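Local coordinates for type IV secretion system protein DotB (Yersinia pseudotuberculosis IP 31758, PDB 6GEF) that is probably a hexameric ATPase of the GspE family that hydrolyses ATP to power a type IVb secretion system, at residues A[133-138]-A[144-149]; A[263-268]-A[272-277]; A[327-332]-A[396-401]. All coordinates share one frame; numbering follows the deposited sequence.

Contact 1. Residues A[133-138]-A[144-149]; sequences VNISPV and TTAEIV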
loop_
_atom_site.group_PDB
_atom_site.type_symbol
_atom_site.label_atom_id
_atom_site.label_comp_id
_atom_site.label_asym_id
_atom_site.label_seq_id
_atom_site.Cartn_x
_atom_site.Cartn_y
_atom_site.Cartn_z
ATOM N N VAL A 133 26.135 -26.909 6.680
ATOM C CA VAL A 133 27.197 -26.086 6.151
ATOM C C VAL A 133 26.594 -24.765 5.697
ATOM O O VAL A 133 25.832 -24.706 4.727
ATOM C CB VAL A 133 27.906 -26.788 4.961
ATOM C CG1 VAL A 133 29.024 -25.918 4.400
ATOM C CG2 VAL A 133 28.435 -28.144 5.411
ATOM N N ASN A 134 26.942 -23.696 6.405
ATOM C CA ASN A 134 26.729 -22.339 5.941
ATOM C C ASN A 134 28.028 -21.769 5.406
ATOM O O ASN A 134 29.043 -21.827 6.080
ATOM C CB ASN A 134 26.214 -21.465 7.093
ATOM C CG ASN A 134 26.254 -19.996 6.759
ATOM O OD1 ASN A 134 27.174 -19.288 7.169
ATOM N ND2 ASN A 134 25.243 -19.529 6.072
ATOM N N ILE A 135 27.978 -21.217 4.201
ATOM C CA ILE A 135 29.098 -20.518 3.589
ATOM C C ILE A 135 28.709 -19.059 3.384
ATOM O O ILE A 135 27.807 -18.774 2.624
ATOM C CB ILE A 135 29.510 -21.179 2.251
ATOM C CG1 ILE A 135 29.898 -22.633 2.483
ATOM C CG2 ILE A 135 30.668 -20.431 1.613
ATOM C CD1 ILE A 135 30.484 -23.336 1.304
ATOM N N SER A 136 29.416 -18.163 4.042
ATOM C CA SER A 136 29.009 -16.761 4.156
ATOM C C SER A 136 30.148 -15.855 3.740
ATOM O O SER A 136 31.300 -16.100 4.119
ATOM C CB SER A 136 28.583 -16.402 5.592
ATOM O OG SER A 136 27.294 -16.919 5.894
ATOM N N PRO A 137 29.874 -14.809 2.954
ATOM C CA PRO A 137 30.926 -13.853 2.615
ATOM C C PRO A 137 31.572 -13.270 3.871
ATOM O O PRO A 137 30.893 -12.939 4.838
ATOM C CB PRO A 137 30.174 -12.777 1.850
ATOM C CG PRO A 137 28.996 -13.439 1.269
ATOM C CD PRO A 137 28.618 -14.528 2.251
ATOM N N VAL A 138 32.895 -13.242 3.897
ATOM C CA VAL A 138 33.651 -12.413 4.825
ATOM C C VAL A 138 34.678 -11.601 4.041
ATOM O O VAL A 138 34.880 -11.792 2.831
ATOM C CB VAL A 138 34.378 -13.267 5.882
ATOM C CG1 VAL A 138 33.358 -14.008 6.742
ATOM C CG2 VAL A 138 35.320 -14.266 5.258
ATOM N N THR A 144 37.485 -10.289 -0.578
ATOM C CA THR A 144 36.337 -11.076 -0.177
ATOM C C THR A 144 36.685 -12.561 -0.217
ATOM O O THR A 144 37.171 -13.077 -1.239
ATOM C CB THR A 144 35.155 -10.813 -1.112
ATOM O OG1 THR A 144 35.490 -11.206 -2.428
ATOM C CG2 THR A 144 34.807 -9.331 -1.147
ATOM N N THR A 145 36.499 -13.240 0.909
ATOM C CA THR A 145 36.641 -14.677 0.995
ATOM C C THR A 145 35.338 -15.285 1.512
ATOM O O THR A 145 34.374 -14.606 1.795
ATOM C CB THR A 145 37.836 -15.058 1.900
ATOM O OG1 THR A 145 37.663 -16.397 2.386
ATOM C CG2 THR A 145 37.932 -14.105 3.088
ATOM N N ALA A 146 35.344 -16.611 1.625
ATOM C CA ALA A 146 34.289 -17.348 2.307
ATOM C C ALA A 146 34.678 -17.625 3.758
ATOM O O ALA A 146 35.845 -17.745 4.094
ATOM C CB ALA A 146 34.043 -18.663 1.566
ATOM N N GLU A 147 33.665 -17.710 4.584
ATOM C CA GLU A 147 33.758 -18.418 5.880
ATOM C C GLU A 147 32.779 -19.579 5.854
ATOM O O GLU A 147 31.621 -19.409 5.461
ATOM C CB GLU A 147 33.425 -17.473 7.047
ATOM C CG GLU A 147 34.407 -17.577 8.201
ATOM C CD GLU A 147 33.756 -18.031 9.477
ATOM O OE1 GLU A 147 32.688 -17.476 9.830
ATOM O OE2 GLU A 147 34.324 -18.917 10.146
ATOM N N ILE A 148 33.244 -20.738 6.283
ATOM C CA ILE A 148 32.430 -21.949 6.349
ATOM C C ILE A 148 32.191 -22.283 7.817
ATOM O O ILE A 148 33.131 -22.278 8.627
ATOM C CB ILE A 148 33.107 -23.134 5.636
ATOM C CG1 ILE A 148 33.372 -22.796 4.166
ATOM C CG2 ILE A 148 32.256 -24.370 5.740
ATOM C CD1 ILE A 148 34.754 -23.237 3.688
ATOM N N VAL A 149 30.935 -22.559 8.155
ATOM C CA VAL A 149 30.558 -23.071 9.458
ATOM C C VAL A 149 29.759 -24.341 9.280
ATOM O O VAL A 149 28.778 -24.362 8.551
ATOM C CB VAL A 149 29.733 -22.021 10.244
ATOM C CG1 VAL A 149 29.362 -22.551 11.618
ATOM C CG2 VAL A 149 30.545 -20.739 10.426
#

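Contact 2. Residues A[263-268]-A[272-277]; sequences GELRDK and ESAFEA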
loop_
_atom_site.group_PDB
_atom_site.type_symbol
_atom_site.label_atom_id
_atom_site.label_comp_id
_atom_site.label_asym_id
_atom_site.label_seq_id
_atom_site.Cartn_x
_atom_site.Cartn_y
_atom_site.Cartn_z
ATOM N N GLY A 263 7.645 -25.892 18.758
ATOM C CA GLY A 263 8.718 -24.941 18.899
ATOM C C GLY A 263 8.366 -23.795 19.828
ATOM O O GLY A 263 7.558 -23.945 20.732
ATOM N N GLU A 264 8.984 -22.646 19.591
ATOM C CA GLU A 264 9.028 -21.591 20.584
ATOM C C GLU A 264 7.739 -20.778 20.551
ATOM O O GLU A 264 7.260 -20.411 19.496
ATOM C CB GLU A 264 10.241 -20.690 20.351
ATOM C CG GLU A 264 10.053 -19.641 19.315
ATOM C CD GLU A 264 11.172 -18.618 19.279
ATOM O OE1 GLU A 264 11.904 -18.454 20.297
ATOM O OE2 GLU A 264 11.316 -17.955 18.202
ATOM N N LEU A 265 7.220 -20.471 21.725
ATOM C CA LEU A 265 6.129 -19.510 21.881
ATOM C C LEU A 265 6.748 -18.114 21.990
ATOM O O LEU A 265 7.349 -17.779 23.001
ATOM C CB LEU A 265 5.331 -19.825 23.144
ATOM C CG LEU A 265 4.932 -21.290 23.347
ATOM C CD1 LEU A 265 4.316 -21.523 24.696
ATOM C CD2 LEU A 265 4.014 -21.802 22.246
ATOM N N ARG A 266 6.598 -17.309 20.937
ATOM C CA ARG A 266 7.307 -16.046 20.818
ATOM C C ARG A 266 6.340 -14.851 20.739
ATOM O O ARG A 266 6.360 -14.006 21.628
ATOM C CB ARG A 266 8.262 -16.069 19.625
ATOM C CG ARG A 266 7.739 -16.849 18.424
ATOM C CD ARG A 266 8.145 -16.195 17.101
ATOM N NE ARG A 266 9.612 -15.993 17.015
ATOM C CZ ARG A 266 10.266 -14.986 17.605
ATOM N NH1 ARG A 266 9.582 -14.070 18.365
ATOM N NH2 ARG A 266 11.573 -14.908 17.466
ATOM N N ASP A 267 5.520 -14.788 19.685
ATOM C CA ASP A 267 4.551 -13.721 19.564
ATOM C C ASP A 267 3.184 -14.162 20.102
ATOM O O ASP A 267 2.982 -15.308 20.467
ATOM C CB ASP A 267 4.430 -13.285 18.082
ATOM C CG ASP A 267 3.871 -14.351 17.208
ATOM O OD1 ASP A 267 3.325 -15.354 17.717
ATOM O OD2 ASP A 267 3.937 -14.106 15.980
ATOM N N LYS A 268 2.265 -13.216 20.115
ATOM C CA LYS A 268 0.942 -13.465 20.681
ATOM C C LYS A 268 0.244 -14.582 19.919
ATOM O O LYS A 268 -0.478 -15.390 20.522
ATOM C CB LYS A 268 0.116 -12.179 20.691
ATOM C CG LYS A 268 -1.224 -12.333 21.356
ATOM C CD LYS A 268 -2.090 -11.092 21.151
ATOM C CE LYS A 268 -3.573 -11.400 21.415
ATOM N NZ LYS A 268 -4.468 -10.604 20.516
ATOM N N GLU A 272 -1.285 -18.015 21.466
ATOM C CA GLU A 272 -2.715 -18.292 21.322
ATOM C C GLU A 272 -2.959 -19.620 20.591
ATOM O O GLU A 272 -3.833 -20.374 20.986
ATOM C CB GLU A 272 -3.397 -17.143 20.592
ATOM C CG GLU A 272 -3.697 -15.940 21.453
ATOM C CD GLU A 272 -4.428 -14.837 20.646
ATOM O OE1 GLU A 272 -4.172 -14.653 19.380
ATOM O OE2 GLU A 272 -5.257 -14.115 21.283
ATOM N N SER A 273 -2.162 -19.899 19.584
ATOM C CA SER A 273 -2.298 -21.173 18.860
ATOM C C SER A 273 -1.920 -22.331 19.741
ATOM O O SER A 273 -2.525 -23.401 19.677
ATOM C CB SER A 273 -1.482 -21.141 17.564
ATOM O OG SER A 273 -1.719 -22.340 16.843
ATOM N N ALA A 274 -0.889 -22.193 20.558
ATOM C CA ALA A 274 -0.617 -23.185 21.608
ATOM C C ALA A 274 -1.837 -23.383 22.494
ATOM O O ALA A 274 -2.186 -24.502 22.838
ATOM C CB ALA A 274 0.600 -22.754 22.423
ATOM N N PHE A 275 -2.479 -22.288 22.901
ATOM C CA PHE A 275 -3.688 -22.412 23.712
ATOM C C PHE A 275 -4.752 -23.220 23.002
ATOM O O PHE A 275 -5.382 -24.096 23.594
ATOM C CB PHE A 275 -4.201 -21.008 24.091
ATOM C CG PHE A 275 -3.413 -20.339 25.163
ATOM C CD1 PHE A 275 -2.594 -21.091 26.023
ATOM C CD2 PHE A 275 -3.479 -18.973 25.335
ATOM C CE1 PHE A 275 -1.853 -20.474 27.014
ATOM C CE2 PHE A 275 -2.727 -18.345 26.341
ATOM C CZ PHE A 275 -1.921 -19.090 27.163
ATOM N N GLU A 276 -5.014 -22.914 21.739
ATOM C CA GLU A 276 -6.030 -23.627 20.963
ATOM C C GLU A 276 -5.686 -25.116 20.856
ATOM O O GLU A 276 -6.528 -25.975 21.099
ATOM C CB GLU A 276 -6.215 -23.001 19.591
ATOM C CG GLU A 276 -7.154 -23.752 18.676
ATOM C CD GLU A 276 -7.367 -23.095 17.321
ATOM O OE1 GLU A 276 -8.294 -23.510 16.585
ATOM O OE2 GLU A 276 -6.596 -22.201 16.892
ATOM N N ALA A 277 -4.454 -25.424 20.479
ATOM C CA ALA A 277 -4.016 -26.811 20.373
ATOM C C ALA A 277 -4.201 -27.547 21.700
ATOM O O ALA A 277 -4.791 -28.635 21.745
ATOM C CB ALA A 277 -2.562 -26.888 19.923
#

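Contact 3. Residues A[327-332]-A[396-401]; sequences TLVRKT and KRLSMM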
loop_
_atom_site.group_PDB
_atom_site.type_symbol
_atom_site.label_atom_id
_atom_site.label_comp_id
_atom_site.label_asym_id
_atom_site.label_seq_id
_atom_site.Cartn_x
_atom_site.Cartn_y
_atom_site.Cartn_z
ATOM N N THR A 327 19.901 -24.364 31.545
ATOM C CA THR A 327 21.090 -23.656 31.067
ATOM C C THR A 327 22.283 -24.594 31.140
ATOM O O THR A 327 22.294 -25.557 31.899
ATOM C CB THR A 327 21.334 -22.389 31.905
ATOM O OG1 THR A 327 22.322 -21.568 31.289
ATOM C CG2 THR A 327 21.844 -22.732 33.289
ATOM N N LEU A 328 23.302 -24.265 30.375
ATOM C CA LEU A 328 24.532 -25.053 30.306
ATOM C C LEU A 328 25.606 -24.438 31.166
ATOM O O LEU A 328 25.901 -23.260 31.036
ATOM C CB LEU A 328 25.021 -25.173 28.849
ATOM C CG LEU A 328 24.304 -26.172 27.949
ATOM C CD1 LEU A 328 25.070 -26.331 26.662
ATOM C CD2 LEU A 328 24.083 -27.480 28.708
ATOM N N VAL A 329 26.162 -25.228 32.076
ATOM C CA VAL A 329 27.218 -24.784 32.982
ATOM C C VAL A 329 28.438 -25.693 32.804
ATOM O O VAL A 329 28.396 -26.741 32.144
ATOM C CB VAL A 329 26.725 -24.785 34.445
ATOM C CG1 VAL A 329 25.571 -23.799 34.609
ATOM C CG2 VAL A 329 26.354 -26.151 34.893
ATOM N N ARG A 330 29.549 -25.273 33.375
ATOM C CA ARG A 330 30.851 -25.880 33.149
ATOM C C ARG A 330 31.154 -26.831 34.292
ATOM O O ARG A 330 31.210 -26.419 35.482
ATOM C CB ARG A 330 31.937 -24.794 33.105
ATOM C CG ARG A 330 33.237 -25.239 32.474
ATOM C CD ARG A 330 33.452 -24.614 31.113
ATOM N NE ARG A 330 33.734 -25.613 30.073
ATOM C CZ ARG A 330 33.426 -25.452 28.784
ATOM N NH1 ARG A 330 32.865 -24.310 28.325
ATOM N NH2 ARG A 330 33.720 -26.433 27.927
ATOM N N LYS A 331 31.336 -28.104 33.966
ATOM C CA LYS A 331 31.809 -29.080 34.944
ATOM C C LYS A 331 33.270 -28.800 35.293
ATOM O O LYS A 331 34.058 -28.378 34.461
ATOM C CB LYS A 331 31.664 -30.493 34.394
ATOM C CG LYS A 331 30.705 -31.372 35.170
ATOM C CD LYS A 331 30.880 -32.844 34.807
ATOM C CE LYS A 331 30.708 -33.728 36.050
ATOM N NZ LYS A 331 31.290 -35.077 35.991
ATOM N N THR A 332 33.629 -29.075 36.535
ATOM C CA THR A 332 35.021 -29.309 36.892
ATOM C C THR A 332 35.671 -30.282 35.909
ATOM O O THR A 332 36.817 -30.098 35.505
ATOM C CB THR A 332 35.110 -29.886 38.322
ATOM O OG1 THR A 332 34.526 -31.209 38.358
ATOM C CG2 THR A 332 34.361 -28.997 39.295
ATOM N N LYS A 396 27.393 -20.518 42.339
ATOM C CA LYS A 396 26.826 -19.224 42.690
ATOM C C LYS A 396 26.120 -18.570 41.491
ATOM O O LYS A 396 24.962 -18.183 41.595
ATOM C CB LYS A 396 27.915 -18.308 43.247
ATOM C CG LYS A 396 27.551 -16.823 43.285
ATOM C CD LYS A 396 28.767 -15.973 43.587
ATOM C CE LYS A 396 28.338 -14.616 44.127
ATOM N NZ LYS A 396 27.878 -14.700 45.545
ATOM N N ARG A 397 26.819 -18.495 40.373
ATOM C CA ARG A 397 26.221 -17.911 39.175
ATOM C C ARG A 397 24.971 -18.657 38.778
ATOM O O ARG A 397 24.011 -18.051 38.271
ATOM C CB ARG A 397 27.233 -17.872 38.032
ATOM C CG ARG A 397 28.395 -16.906 38.313
ATOM C CD ARG A 397 29.090 -16.537 36.994
ATOM N NE ARG A 397 29.734 -17.691 36.330
ATOM C CZ ARG A 397 30.849 -18.292 36.766
ATOM N NH1 ARG A 397 31.472 -17.818 37.860
ATOM N NH2 ARG A 397 31.319 -19.332 36.114
ATOM N N LEU A 398 24.939 -19.974 38.931
ATOM C CA LEU A 398 23.746 -20.756 38.604
ATOM C C LEU A 398 22.575 -20.413 39.539
ATOM O O LEU A 398 21.447 -20.285 39.101
ATOM C CB LEU A 398 24.063 -22.241 38.637
ATOM C CG LEU A 398 22.891 -23.191 38.390
ATOM C CD1 LEU A 398 22.163 -22.836 37.116
ATOM C CD2 LEU A 398 23.297 -24.635 38.386
ATOM N N SER A 399 22.865 -20.263 40.829
ATOM C CA SER A 399 21.841 -19.801 41.756
ATOM C C SER A 399 21.334 -18.397 41.400
ATOM O O SER A 399 20.154 -18.105 41.590
ATOM C CB SER A 399 22.372 -19.826 43.189
ATOM O OG SER A 399 23.335 -18.801 43.392
ATOM N N MET A 400 22.218 -17.558 40.864
ATOM C CA MET A 400 21.786 -16.237 40.400
ATOM C C MET A 400 20.791 -16.305 39.252
ATOM O O MET A 400 19.990 -15.428 39.073
ATOM C CB MET A 400 23.009 -15.397 40.003
ATOM C CG MET A 400 23.948 -15.032 41.119
ATOM S SD MET A 400 23.073 -14.755 42.689
ATOM C CE MET A 400 22.442 -13.089 42.406
ATOM N N MET A 401 20.837 -17.383 38.478
ATOM C CA MET A 401 20.088 -17.442 37.215
ATOM C C MET A 401 18.603 -17.166 37.452
ATOM O O MET A 401 17.948 -16.607 36.581
ATOM C CB MET A 401 20.299 -18.782 36.526
ATOM C CG MET A 401 21.682 -18.962 35.955
ATOM S SD MET A 401 21.833 -18.248 34.283
ATOM C CE MET A 401 22.375 -16.589 34.754
#

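Contact 1. Residues A[133-138]-A[144-149]
Val138 spreads its two methyls over Glu147 and Thr145 and is the residue most covered by the opposite strand. With chi1 at -64°, CG1 is turned toward Glu147 and lies 3.5 Å from its CB, while CG2 meets Thr145 CG2 at 3.4 Å. The Val138 and Glu147 side chains cross at a slant; beyond CB the glutamate bends at chi2 and leads its carboxylate away, so that OE1 forms a salt bridge with Arg255 of a second subunit. Val149, on the same face farther along, is paired with Asn134: Val149 N donates to Asn134 O at 2.9 Å and 169°, and the reverse bond completes the pair. Ser136 with Glu147 and Val138 with Thr145 repeat this two-bond pattern. Ser136 OG also donates to a lone pair of Asn134 OD1, at 2.7 Å. On the other face Ile135 and Ile148 run side by side, their CG1 atoms 3.9 Å apart, and Ile148 packs against Ile88 of helix 82-93. Strands 128-140 and 143-153 thus form an antiparallel beta hairpin within the six-stranded sheet, consistent with the PAS-like N-terminal domain of related secretion ATPases, with the face bearing Asn134, Ser136, Glu147 and Val149 turned to a second subunit.

Contact 2. Residues A[263-268]-A[272-277]
Leu265 and Ala274 are brought together by a leucine chi1 of -47°, which sets CG opposite the carbonyl carbon; a chi2 of 172° extends CD1, and the other branch, CD2, is the one that meets Ala274 CB, at 3.5 Å, a methyl-to-methyl contact. Lys268 and Glu272 lie one helical turn apart: the lysine places CG anti to its backbone N (-176°) and stays extended until a bend at chi4. The two chains cross obliquely. The salt bridge from Lys268 NZ to Glu272 OE2 is long, at 3.7 Å; CE of the lysine is the atom of that side chain nearest to the same oxygen. In the backbone, Glu272 N donates to Lys268 O at 2.9 Å, the regular bond of the helix's first turn. Asp267 is the N-cap of this helix, its carboxylate capping a backbone N just past the segment and so closing the start of the first turn. Upstream, Arg266 NE and Glu264 OE2 form a salt bridge of 2.9 Å. Phe304 touches both Lys268 and Glu272, while Leu265 reaches Met181 and Ala286 and Ala274 packs on Ile179, all from the central sheet. Strand 259-264, helix 268-280 and strand 284-288 form a beta-alpha-beta crossover of the RecA-like ATPase fold, and the GELRD sequence, Gly263 to Asp267, at the end of strand 259-264 resembles the Walker B region of GspE-type ATPases.

Contact 3. Residues A[327-332]-A[396-401]
Thr327, Val329, Leu398 and Met401 meet with no flat group among them, so neither ring face nor edge enters the contact; an aromatic neighbour, Phe377 of helix 377-386, touches both Leu398 and Met401. The closest approaches are between methyls. Thr327 turns OG1 anti to its backbone N (chi1 -169°), which leaves CG2 between N and the carbonyl carbon and 3.8 Å from Leu398 CD1. The threonine and leucine side chains pass one another, running in opposing senses. That same Leu398 CD1 lies 4.3 Å from Val329 CG1, so one leucine branch bridges alternate residues of the strand. Met401 stays at the margin, its SD 4.5 Å from Thr327 OG1. Leu398 also packs on Ala339 of strand 336-344 and on Ala381, so the C-terminal helix 392-400 packs on the neighbouring strands 320-330 and 336-344 at one end of the mixed sheet. With no hydrogen bond between the two segments and only about 131 Å² buried, the join is a small, largely apolar one that depends on dispersion and the burial of apolar surface, without directional bonds between the segments to fix the helix against the strand.

Contact 1 belongs to the six-stranded antiparallel sheet, whereas contacts 2 and 3 reach the same mixed sheet of the ATPase core, from strands 259-264 and 320-330. Their centres lie about 29 Å apart, against 35 Å between contacts 1 and 2 and 33 Å between contacts 1 and 3. None touch; the nearest atoms are about 15 to 18 Å apart. Around the probable P-loop, Thr327 of contact 3 lies near the motif residues of its own chain without touching them, while Glu276, in the helical segment of contact 2, hydrogen-bonds Ser187 of a third subunit. Contact 1 instead faces the second subunit, so contacts 1 and 2 both border subunit interfaces and contact 3 does not.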